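Local coordinates for protein ribonucleoside-diphosphate reductase subunit beta (Bacillus halodurans C-125, PDB 2RCC) that probably serves as the di-iron small subunit of a class I ribonucleotide reductase, which makes deoxyribonucleotides from ribonucleotides for DNA synthesis, at residues Asn17-Ile22 with Asp35-Ser39; Met60-Ala64 with Tyr128-Leu133; Glu261-Arg266 with Met281-Ser286. All coordinates share one frame; numbering follows the deposited sequence.

Contact 1: residues Asn17-Ile22 with Asp35-Ser39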
loop_
_atom_site.group_PDB
_atom_site.type_symbol
_atom_site.label_atom_id
_atom_site.label_comp_id
_atom_site.label_asym_id
_atom_site.label_seq_id
_atom_site.Cartn_x
_atom_site.Cartn_y
_atom_site.Cartn_z
ATOM N N ASN A 17 1.634 -21.014 1.462
ATOM C CA ASN A 17 1.883 -19.631 1.056
ATOM C C ASN A 17 0.938 -19.208 -0.051
ATOM O O ASN A 17 0.464 -18.064 -0.030
ATOM C CB ASN A 17 3.368 -19.430 0.646
ATOM C CG ASN A 17 4.358 -19.719 1.796
ATOM O OD1 ASN A 17 3.980 -19.744 2.975
ATOM N ND2 ASN A 17 5.643 -19.909 1.441
ATOM N N ALA A 18 0.625 -20.129 -0.977
ATOM C CA ALA A 18 -0.335 -19.899 -2.047
ATOM C C ALA A 18 -1.732 -20.120 -1.438
ATOM O O ALA A 18 -2.028 -21.182 -0.848
ATOM C CB ALA A 18 -0.099 -20.825 -3.230
ATOM N N SER A 19 -2.599 -19.130 -1.611
ATOM C CA SER A 19 -3.943 -19.171 -1.065
ATOM C C SER A 19 -4.788 -20.297 -1.613
ATOM O O SER A 19 -4.655 -20.631 -2.775
ATOM C CB SER A 19 -4.654 -17.842 -1.422
ATOM O OG SER A 19 -5.954 -17.811 -0.892
ATOM N N THR A 20 -5.659 -20.865 -0.786
ATOM C CA THR A 20 -6.665 -21.813 -1.231
ATOM C C THR A 20 -8.016 -21.129 -1.502
ATOM O O THR A 20 -8.982 -21.808 -1.800
ATOM C CB THR A 20 -6.939 -22.885 -0.187
ATOM O OG1 THR A 20 -7.505 -22.277 0.978
ATOM C CG2 THR A 20 -5.646 -23.645 0.171
ATOM N N GLY A 21 -8.118 -19.806 -1.419
ATOM C CA GLY A 21 -9.406 -19.167 -1.661
ATOM C C GLY A 21 -9.329 -17.704 -1.336
ATOM O O GLY A 21 -8.618 -17.313 -0.431
ATOM N N ILE A 22 -10.069 -16.902 -2.074
ATOM C CA ILE A 22 -10.084 -15.441 -1.932
ATOM C C ILE A 22 -10.753 -14.975 -0.628
ATOM O O ILE A 22 -10.293 -14.012 -0.027
ATOM C CB ILE A 22 -10.814 -14.762 -3.170
ATOM C CG1 ILE A 22 -10.034 -14.964 -4.459
ATOM C CG2 ILE A 22 -10.991 -13.262 -2.976
ATOM C CD1 ILE A 22 -10.856 -14.525 -5.693
ATOM N N ASP A 35 5.057 -18.003 -6.024
ATOM C CA ASP A 35 4.180 -19.106 -5.586
ATOM C C ASP A 35 2.890 -18.517 -5.063
ATOM O O ASP A 35 2.669 -18.476 -3.849
ATOM C CB ASP A 35 4.878 -19.981 -4.524
ATOM C CG ASP A 35 3.982 -21.132 -4.001
ATOM O OD1 ASP A 35 3.161 -21.651 -4.797
ATOM O OD2 ASP A 35 4.083 -21.521 -2.802
ATOM N N VAL A 36 2.049 -18.044 -5.994
ATOM C CA VAL A 36 0.753 -17.408 -5.664
ATOM C C VAL A 36 -0.391 -18.146 -6.353
ATOM O O VAL A 36 -0.192 -18.968 -7.260
ATOM C CB VAL A 36 0.723 -15.873 -5.949
ATOM C CG1 VAL A 36 1.896 -15.124 -5.176
ATOM C CG2 VAL A 36 0.787 -15.558 -7.433
ATOM N N ARG A 37 -1.604 -17.897 -5.879
ATOM C CA ARG A 37 -2.765 -18.592 -6.401
ATOM C C ARG A 37 -3.123 -18.219 -7.825
ATOM O O ARG A 37 -3.491 -19.092 -8.599
ATOM C CB ARG A 37 -3.952 -18.361 -5.485
ATOM C CG ARG A 37 -5.226 -19.001 -5.943
ATOM C CD ARG A 37 -6.335 -18.685 -5.000
ATOM N NE ARG A 37 -7.579 -19.340 -5.387
ATOM C CZ ARG A 37 -7.871 -20.625 -5.168
ATOM N NH1 ARG A 37 -7.017 -21.452 -4.589
ATOM N NH2 ARG A 37 -9.038 -21.109 -5.570
ATOM N N PHE A 38 -3.052 -16.939 -8.165
ATOM C CA PHE A 38 -3.401 -16.445 -9.504
ATOM C C PHE A 38 -2.201 -16.039 -10.336
ATOM O O PHE A 38 -1.392 -15.167 -9.944
ATOM C CB PHE A 38 -4.352 -15.246 -9.352
ATOM C CG PHE A 38 -5.613 -15.593 -8.618
ATOM C CD1 PHE A 38 -6.535 -16.471 -9.174
ATOM C CD2 PHE A 38 -5.873 -15.066 -7.366
ATOM C CE1 PHE A 38 -7.700 -16.838 -8.478
ATOM C CE2 PHE A 38 -7.010 -15.429 -6.667
ATOM C CZ PHE A 38 -7.940 -16.311 -7.231
ATOM N N SER A 39 -2.106 -16.629 -11.515
ATOM C CA SER A 39 -0.996 -16.374 -12.447
ATOM C C SER A 39 -0.977 -14.949 -13.019
ATOM O O SER A 39 0.022 -14.523 -13.572
ATOM C CB SER A 39 -0.993 -17.417 -13.559
ATOM O OG SER A 39 -2.210 -17.366 -14.280
HETATM O O HOH W 1 2.646 -16.654 -1.635
HETATM O O HOH W 2 6.339 -20.610 -1.400
HETATM O O HOH W 3 2.310 -22.708 -1.421
HETATM O O HOH W 4 -1.838 -16.686 -3.190
#

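Contact 2: residues Met60-Ala64 with Tyr128-Leu133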
loop_
_atom_site.group_PDB
_atom_site.type_symbol
_atom_site.label_atom_id
_atom_site.label_comp_id
_atom_site.label_asym_id
_atom_site.label_seq_id
_atom_site.Cartn_x
_atom_site.Cartn_y
_atom_site.Cartn_z
HETATM N N MSE A 60 3.715 22.738 -13.708
HETATM C CA MSE A 60 2.423 23.394 -13.916
HETATM C C MSE A 60 2.469 24.861 -14.385
HETATM O O MSE A 60 1.420 25.496 -14.479
HETATM C CB MSE A 60 1.607 23.278 -12.620
HETATM C CG MSE A 60 1.088 21.854 -12.313
HETATM SE SE MSE A 60 -0.265 21.328 -13.505
HETATM C CE MSE A 60 -1.554 22.699 -13.216
ATOM N N SER A 61 3.660 25.381 -14.697
ATOM C CA SER A 61 3.830 26.786 -15.084
ATOM C C SER A 61 3.031 27.217 -16.270
ATOM O O SER A 61 2.441 28.290 -16.226
ATOM C CB SER A 61 5.288 27.079 -15.416
ATOM O OG SER A 61 6.100 26.606 -14.375
ATOM N N HIS A 62 3.033 26.394 -17.327
ATOM C CA HIS A 62 2.324 26.743 -18.559
ATOM C C HIS A 62 0.826 26.674 -18.314
ATOM O O HIS A 62 0.113 27.564 -18.729
ATOM C CB HIS A 62 2.750 25.890 -19.762
ATOM C CG HIS A 62 2.251 26.430 -21.066
ATOM N ND1 HIS A 62 2.553 27.705 -21.503
ATOM C CD2 HIS A 62 1.464 25.880 -22.023
ATOM C CE1 HIS A 62 1.964 27.918 -22.668
ATOM N NE2 HIS A 62 1.312 26.820 -23.014
ATOM N N ASP A 63 0.358 25.618 -17.647
ATOM C CA ASP A 63 -1.032 25.551 -17.247
ATOM C C ASP A 63 -1.414 26.820 -16.460
ATOM O O ASP A 63 -2.446 27.410 -16.726
ATOM C CB ASP A 63 -1.327 24.289 -16.399
ATOM C CG ASP A 63 -1.487 23.023 -17.223
ATOM O OD1 ASP A 63 -0.774 22.836 -18.223
ATOM O OD2 ASP A 63 -2.325 22.168 -16.842
ATOM N N ALA A 64 -0.571 27.227 -15.503
ATOM C CA ALA A 64 -0.790 28.430 -14.687
ATOM C C ALA A 64 -0.955 29.681 -15.545
ATOM O O ALA A 64 -1.869 30.476 -15.307
ATOM C CB ALA A 64 0.367 28.607 -13.661
ATOM N N TYR A 128 -2.230 19.345 -5.702
ATOM C CA TYR A 128 -1.091 19.935 -6.411
ATOM C C TYR A 128 -1.520 20.800 -7.625
ATOM O O TYR A 128 -0.966 21.888 -7.858
ATOM C CB TYR A 128 -0.167 18.785 -6.826
ATOM C CG TYR A 128 1.096 19.115 -7.573
ATOM C CD1 TYR A 128 2.329 19.232 -6.903
ATOM C CD2 TYR A 128 1.093 19.200 -8.957
ATOM C CE1 TYR A 128 3.508 19.495 -7.610
ATOM C CE2 TYR A 128 2.257 19.478 -9.675
ATOM C CZ TYR A 128 3.459 19.614 -9.006
ATOM O OH TYR A 128 4.622 19.848 -9.735
ATOM N N VAL A 129 -2.482 20.305 -8.397
ATOM C CA VAL A 129 -3.042 21.047 -9.517
ATOM C C VAL A 129 -3.758 22.305 -8.974
ATOM O O VAL A 129 -3.476 23.422 -9.399
ATOM C CB VAL A 129 -4.016 20.178 -10.367
ATOM C CG1 VAL A 129 -4.805 21.026 -11.388
ATOM C CG2 VAL A 129 -3.274 19.051 -11.078
ATOM N N LEU A 130 -4.655 22.129 -8.008
ATOM C CA LEU A 130 -5.413 23.251 -7.458
ATOM C C LEU A 130 -4.490 24.348 -6.839
ATOM O O LEU A 130 -4.642 25.540 -7.148
ATOM C CB LEU A 130 -6.455 22.719 -6.477
ATOM C CG LEU A 130 -7.530 23.664 -5.958
ATOM C CD1 LEU A 130 -8.338 24.237 -7.094
ATOM C CD2 LEU A 130 -8.413 22.976 -4.933
ATOM N N SER A 131 -3.477 23.934 -6.083
ATOM C CA SER A 131 -2.559 24.864 -5.440
ATOM C C SER A 131 -1.596 25.551 -6.418
ATOM O O SER A 131 -1.007 26.562 -6.076
ATOM C CB SER A 131 -1.770 24.179 -4.321
ATOM O OG SER A 131 -0.965 23.154 -4.843
ATOM N N SER A 132 -1.442 25.018 -7.625
ATOM C CA SER A 132 -0.600 25.654 -8.671
ATOM C C SER A 132 -1.362 26.780 -9.409
ATOM O O SER A 132 -0.759 27.617 -10.097
ATOM C CB SER A 132 -0.164 24.626 -9.731
ATOM O OG SER A 132 0.519 23.537 -9.152
ATOM N N LEU A 133 -2.687 26.768 -9.292
ATOM C CA LEU A 133 -3.568 27.640 -10.044
ATOM C C LEU A 133 -4.354 28.681 -9.246
ATOM O O LEU A 133 -4.645 29.739 -9.808
ATOM C CB LEU A 133 -4.583 26.757 -10.808
ATOM C CG LEU A 133 -4.031 25.742 -11.800
ATOM C CD1 LEU A 133 -5.159 24.928 -12.442
ATOM C CD2 LEU A 133 -3.208 26.447 -12.826
#

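Contact 3: residues Glu261-Arg266 with Met281-Ser286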
loop_
_atom_site.group_PDB
_atom_site.type_symbol
_atom_site.label_atom_id
_atom_site.label_comp_id
_atom_site.label_asym_id
_atom_site.label_seq_id
_atom_site.Cartn_x
_atom_site.Cartn_y
_atom_site.Cartn_z
ATOM N N GLU A 261 -23.969 9.651 -12.712
ATOM C CA GLU A 261 -22.876 10.336 -13.430
ATOM C C GLU A 261 -23.441 11.383 -14.382
ATOM O O GLU A 261 -22.960 12.503 -14.396
ATOM C CB GLU A 261 -21.995 9.313 -14.155
ATOM C CG GLU A 261 -20.780 9.888 -14.896
ATOM C CD GLU A 261 -19.763 10.590 -14.016
ATOM O OE1 GLU A 261 -19.748 10.432 -12.787
ATOM O OE2 GLU A 261 -18.937 11.321 -14.570
ATOM N N LYS A 262 -24.481 11.025 -15.136
ATOM C CA LYS A 262 -25.144 11.941 -16.066
ATOM C C LYS A 262 -25.698 13.132 -15.313
ATOM O O LYS A 262 -25.591 14.238 -15.788
ATOM C CB LYS A 262 -26.277 11.239 -16.829
ATOM C CG LYS A 262 -25.770 10.179 -17.776
ATOM C CD LYS A 262 -26.855 9.300 -18.327
ATOM C CE LYS A 262 -26.196 8.104 -19.056
ATOM N NZ LYS A 262 -27.112 7.261 -19.815
ATOM N N ASP A 263 -26.265 12.910 -14.127
ATOM C CA ASP A 263 -26.798 14.014 -13.300
ATOM C C ASP A 263 -25.673 14.967 -12.893
ATOM O O ASP A 263 -25.804 16.182 -12.996
ATOM C CB ASP A 263 -27.494 13.488 -12.044
ATOM C CG ASP A 263 -28.788 12.709 -12.338
ATOM O OD1 ASP A 263 -29.430 12.914 -13.396
ATOM O OD2 ASP A 263 -29.155 11.863 -11.484
ATOM N N TRP A 264 -24.588 14.402 -12.403
ATOM C CA TRP A 264 -23.428 15.183 -12.019
ATOM C C TRP A 264 -22.884 15.966 -13.201
ATOM O O TRP A 264 -22.595 17.161 -13.087
ATOM C CB TRP A 264 -22.371 14.280 -11.407
ATOM C CG TRP A 264 -22.636 14.025 -9.962
ATOM C CD1 TRP A 264 -23.440 13.069 -9.396
ATOM C CD2 TRP A 264 -22.107 14.775 -8.893
ATOM N NE1 TRP A 264 -23.422 13.171 -8.043
ATOM C CE2 TRP A 264 -22.603 14.211 -7.700
ATOM C CE3 TRP A 264 -21.243 15.870 -8.822
ATOM C CZ2 TRP A 264 -22.251 14.684 -6.457
ATOM C CZ3 TRP A 264 -20.905 16.353 -7.591
ATOM C CH2 TRP A 264 -21.413 15.773 -6.419
ATOM N N PHE A 265 -22.724 15.279 -14.318
ATOM C CA PHE A 265 -22.310 15.922 -15.557
ATOM C C PHE A 265 -23.273 17.091 -15.895
ATOM O O PHE A 265 -22.844 18.189 -16.230
ATOM C CB PHE A 265 -22.350 14.924 -16.710
ATOM C CG PHE A 265 -22.289 15.593 -18.034
ATOM C CD1 PHE A 265 -21.140 16.254 -18.392
ATOM C CD2 PHE A 265 -23.414 15.662 -18.856
ATOM C CE1 PHE A 265 -21.063 16.953 -19.606
ATOM C CE2 PHE A 265 -23.355 16.362 -20.064
ATOM C CZ PHE A 265 -22.152 16.985 -20.441
ATOM N N ARG A 266 -24.583 16.856 -15.787
ATOM C CA ARG A 266 -25.541 17.923 -16.095
ATOM C C ARG A 266 -25.436 19.133 -15.144
ATOM O O ARG A 266 -25.607 20.282 -15.542
ATOM C CB ARG A 266 -26.968 17.391 -16.067
ATOM C CG ARG A 266 -27.389 16.643 -17.310
ATOM C CD ARG A 266 -28.861 16.188 -17.189
ATOM N NE ARG A 266 -28.985 14.813 -16.709
ATOM C CZ ARG A 266 -29.387 13.754 -17.424
ATOM N NH1 ARG A 266 -29.814 13.841 -18.691
ATOM N NH2 ARG A 266 -29.413 12.564 -16.835
HETATM N N MSE A 281 -21.889 13.094 -24.494
HETATM C CA MSE A 281 -21.335 12.720 -23.203
HETATM C C MSE A 281 -22.190 11.662 -22.504
HETATM O O MSE A 281 -21.664 10.745 -21.902
HETATM C CB MSE A 281 -21.210 13.951 -22.269
HETATM C CG MSE A 281 -20.492 13.651 -20.943
HETATM SE SE MSE A 281 -18.649 13.183 -21.152
HETATM C CE MSE A 281 -17.924 14.986 -21.019
ATOM N N GLU A 282 -23.505 11.825 -22.548
ATOM C CA GLU A 282 -24.399 10.878 -21.919
ATOM C C GLU A 282 -24.265 9.509 -22.589
ATOM O O GLU A 282 -24.196 8.508 -21.883
ATOM C CB GLU A 282 -25.833 11.435 -21.870
ATOM C CG GLU A 282 -25.879 12.588 -20.845
ATOM C CD GLU A 282 -27.229 13.202 -20.623
ATOM O OE1 GLU A 282 -28.192 12.779 -21.258
ATOM O OE2 GLU A 282 -27.300 14.150 -19.808
ATOM N N THR A 283 -24.159 9.483 -23.920
ATOM C CA THR A 283 -23.952 8.237 -24.658
ATOM C C THR A 283 -22.614 7.613 -24.258
ATOM O O THR A 283 -22.536 6.409 -24.116
ATOM C CB THR A 283 -24.005 8.435 -26.158
ATOM O OG1 THR A 283 -25.214 9.114 -26.493
ATOM C CG2 THR A 283 -23.941 7.091 -26.935
ATOM N N TYR A 284 -21.588 8.431 -24.094
ATOM C CA TYR A 284 -20.267 7.974 -23.636
ATOM C C TYR A 284 -20.338 7.346 -22.235
ATOM O O TYR A 284 -19.740 6.295 -21.996
ATOM C CB TYR A 284 -19.233 9.123 -23.717
ATOM C CG TYR A 284 -17.901 8.834 -23.059
ATOM C CD1 TYR A 284 -17.046 7.855 -23.565
ATOM C CD2 TYR A 284 -17.486 9.551 -21.934
ATOM C CE1 TYR A 284 -15.814 7.585 -22.937
ATOM C CE2 TYR A 284 -16.281 9.299 -21.327
ATOM C CZ TYR A 284 -15.444 8.330 -21.833
ATOM O OH TYR A 284 -14.252 8.108 -21.188
ATOM N N ILE A 285 -21.088 7.959 -21.322
ATOM C CA ILE A 285 -21.292 7.366 -19.978
ATOM C C ILE A 285 -22.008 5.985 -20.090
ATOM O O ILE A 285 -21.630 5.044 -19.393
ATOM C CB ILE A 285 -22.086 8.316 -19.051
ATOM C CG1 ILE A 285 -21.270 9.591 -18.783
ATOM C CG2 ILE A 285 -22.483 7.618 -17.697
ATOM C CD1 ILE A 285 -22.121 10.771 -18.297
ATOM N N SER A 286 -22.997 5.857 -20.969
ATOM C CA SER A 286 -23.686 4.556 -21.200
ATOM C C SER A 286 -22.730 3.498 -21.739
ATOM O O SER A 286 -22.744 2.324 -21.305
ATOM C CB SER A 286 -24.864 4.685 -22.169
ATOM O OG SER A 286 -25.880 5.492 -21.614
#

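Contact 1: residues Asn17-Ile22 with Asp35-Ser39
Arg-37 reaches across to Ser-19 and lies along the backbone of Ser-19 to Gly-21, joining two loop segments that precede helix 41-50 and run in nearly the same direction. Its NH1 donates to Ser-19 O at 3.1 Å, with an N-H...O angle of 152°, and the donor sits tilted from the carbonyl plane. Beyond that bond the guanidinium lays one face against the backbone of an ST turn, with Thr-20 C and Gly-21 N over it. The side chain gets there by running straight out: CG lies anti to the backbone N (chi1 178°) and the chain stays extended to NE, so CD also passes Ser-19 O at 3.4 Å. The turn itself is held by Gly-21 N giving its hydrogen to Ser-19 OG, while that hydroxyl is also bonded to Thr-104 O.

At one end of the contact, Ala-18 CB rests on Asp-35, 3.7 Å from its O. At the other, Ile-22 brings CG1 and CD1 to the edge of the Phe-38 ring, the two side chains crossing at about a right angle; helices 106-133 and 207-237 both touch this pair.

Water does much of the remaining joining. One molecule accepts from both Ser-19 N and Arg-37 N. Asn-17 also bonds Ser-28 and, through ND2, Phe-143 O of the second subunit, placing this end at the dimer interface. The water that receives the Asn-17 ND2 hydrogen in turn donates to Asp-35 OD2 at 2.8 Å.

Contact 2: residues Met60-Ala64 with Tyr128-Leu133
Met-60, a selenomethionine in this crystal, pushes its side chain against Tyr-128, Val-129, Ser-132 and Leu-133 at the end of helix 106-133, and almost all of the contact is apolar. Its CG lies 3.7 Å from Tyr-128 CE2, approaching the ring obliquely. The chain then folds back on itself, with chi2 at -70° and chi3 at -58°, and this double bend brings the methyl CE to where it meets both Val-129 CG1 and Leu-133 CD2, 4.1 Å from each. Leu-133 serves a second partner as well: the same CD2 sits 3.6 Å from Ala-64 CA, meeting the first turn of helix 61-66 at its backbone. Phe-78 of helix 72-87 touches both Val-129 and Leu-133 from outside the pair.

No hydrogen bond crosses between the segments. Ser-132 packs its CB 3.6 Å from Met-60 CB, while its OG, also close to the selenomethionine carbons, donates back to Tyr-128 O at 2.6 Å. Tyr-128 OH bonds to Ile-58 O, just ahead of the short helix, which ties down the hydroxyl end of the ring whose CE2 meets Met-60. Asp-63 sends its carboxylate to Ser-208 N and Thr-209 OG1 at the start of helix 207-237.

Backbone bonding supplies the frame: Met-60 occupies the N-cap position of helix 61-66, and its O receives Ala-64 N at 2.8 Å. The arrangement packs a short helix start against the end of a long helix of the ferritin-like bundle, the helix that also carries Tyr-126, by similarity the active-site tyrosine.

Contact 3: residues Glu261-Arg266 with Met281-Ser286
Glu-261-Arg-266 and Met-281-Ser-286 are both fully helical and run nearly antiparallel, their axes 153° apart in direction and 10.2 Å apart at closest approach. The backbones come nearest at Lys-262 and Glu-282, with CA atoms 6.0 Å apart.

Lys-262 lies across the neighbouring helix. Extended beyond CG, it passes Ile-285 in the opposite direction, with CG 3.7 Å from Ile-285 CD1, and its NZ donates to Ser-286 OG at 2.8 Å. Putting an alanine here would probably leave Ser-286 OG without its lysine donor and open a gap beside Ile-285 CD1 and the Glu-282 CG methylene. Ile-285 CD1 also meets Glu-261 CG; the carboxylate of that glutamate is taken up by a salt bridge with Arg-155 and hydrogen bonds with Ser-192 and Phe-190.

The two segments belong to helices 244-268 and 278-295, consecutive helices of the ferritin-like fold of this family, and the Glu-261 side chain is about 10 Å from that of Glu-220, an iron ligand by similarity. On the buried side Phe-265 sets its ring against Met-281, a selenomethionine, with CG anti to the backbone N (chi1 165°). Met-281 CG stands over the centre of one ring face, 3.6 Å from the centroid and only 11° off the normal, a CH-pi contact; the selenium lies obliquely farther out in a Met-aromatic arrangement. Ser-192 of helix 191-202 touches both residues.

Arg-266 and Glu-282 close the exposed side. NH1 lies 2.8 Å from Glu-282 OE2, but the oxygen sits over a face of the guanidinium, well out of its plane, so no N-H points at it and the pairing is of charges only. A weak, long salt bridge from Arg-266 NH2 to Asp-263 OD1 extends the network.

In the fold
Contact 3 is the most buried of the three and joins nearly antiparallel segments of helices 244-268 and 278-295; contacts 1 and 2 are partly buried and lie farther from the chain's centre, about 44 Å apart between centres and on opposite sides of it. None touches another. Helix 106-133 nevertheless relates the outer two: its last turns form half of contact 2, while its early residues pack on contact 1, and helix 207-237 likewise borders both. The chemistry follows the setting. Loop meets loop in contact 1 through waters and an arginine, next to the second subunit; contact 2 is apolar across its segments; contact 3 grades from an aromatic interior to charges on its more exposed side.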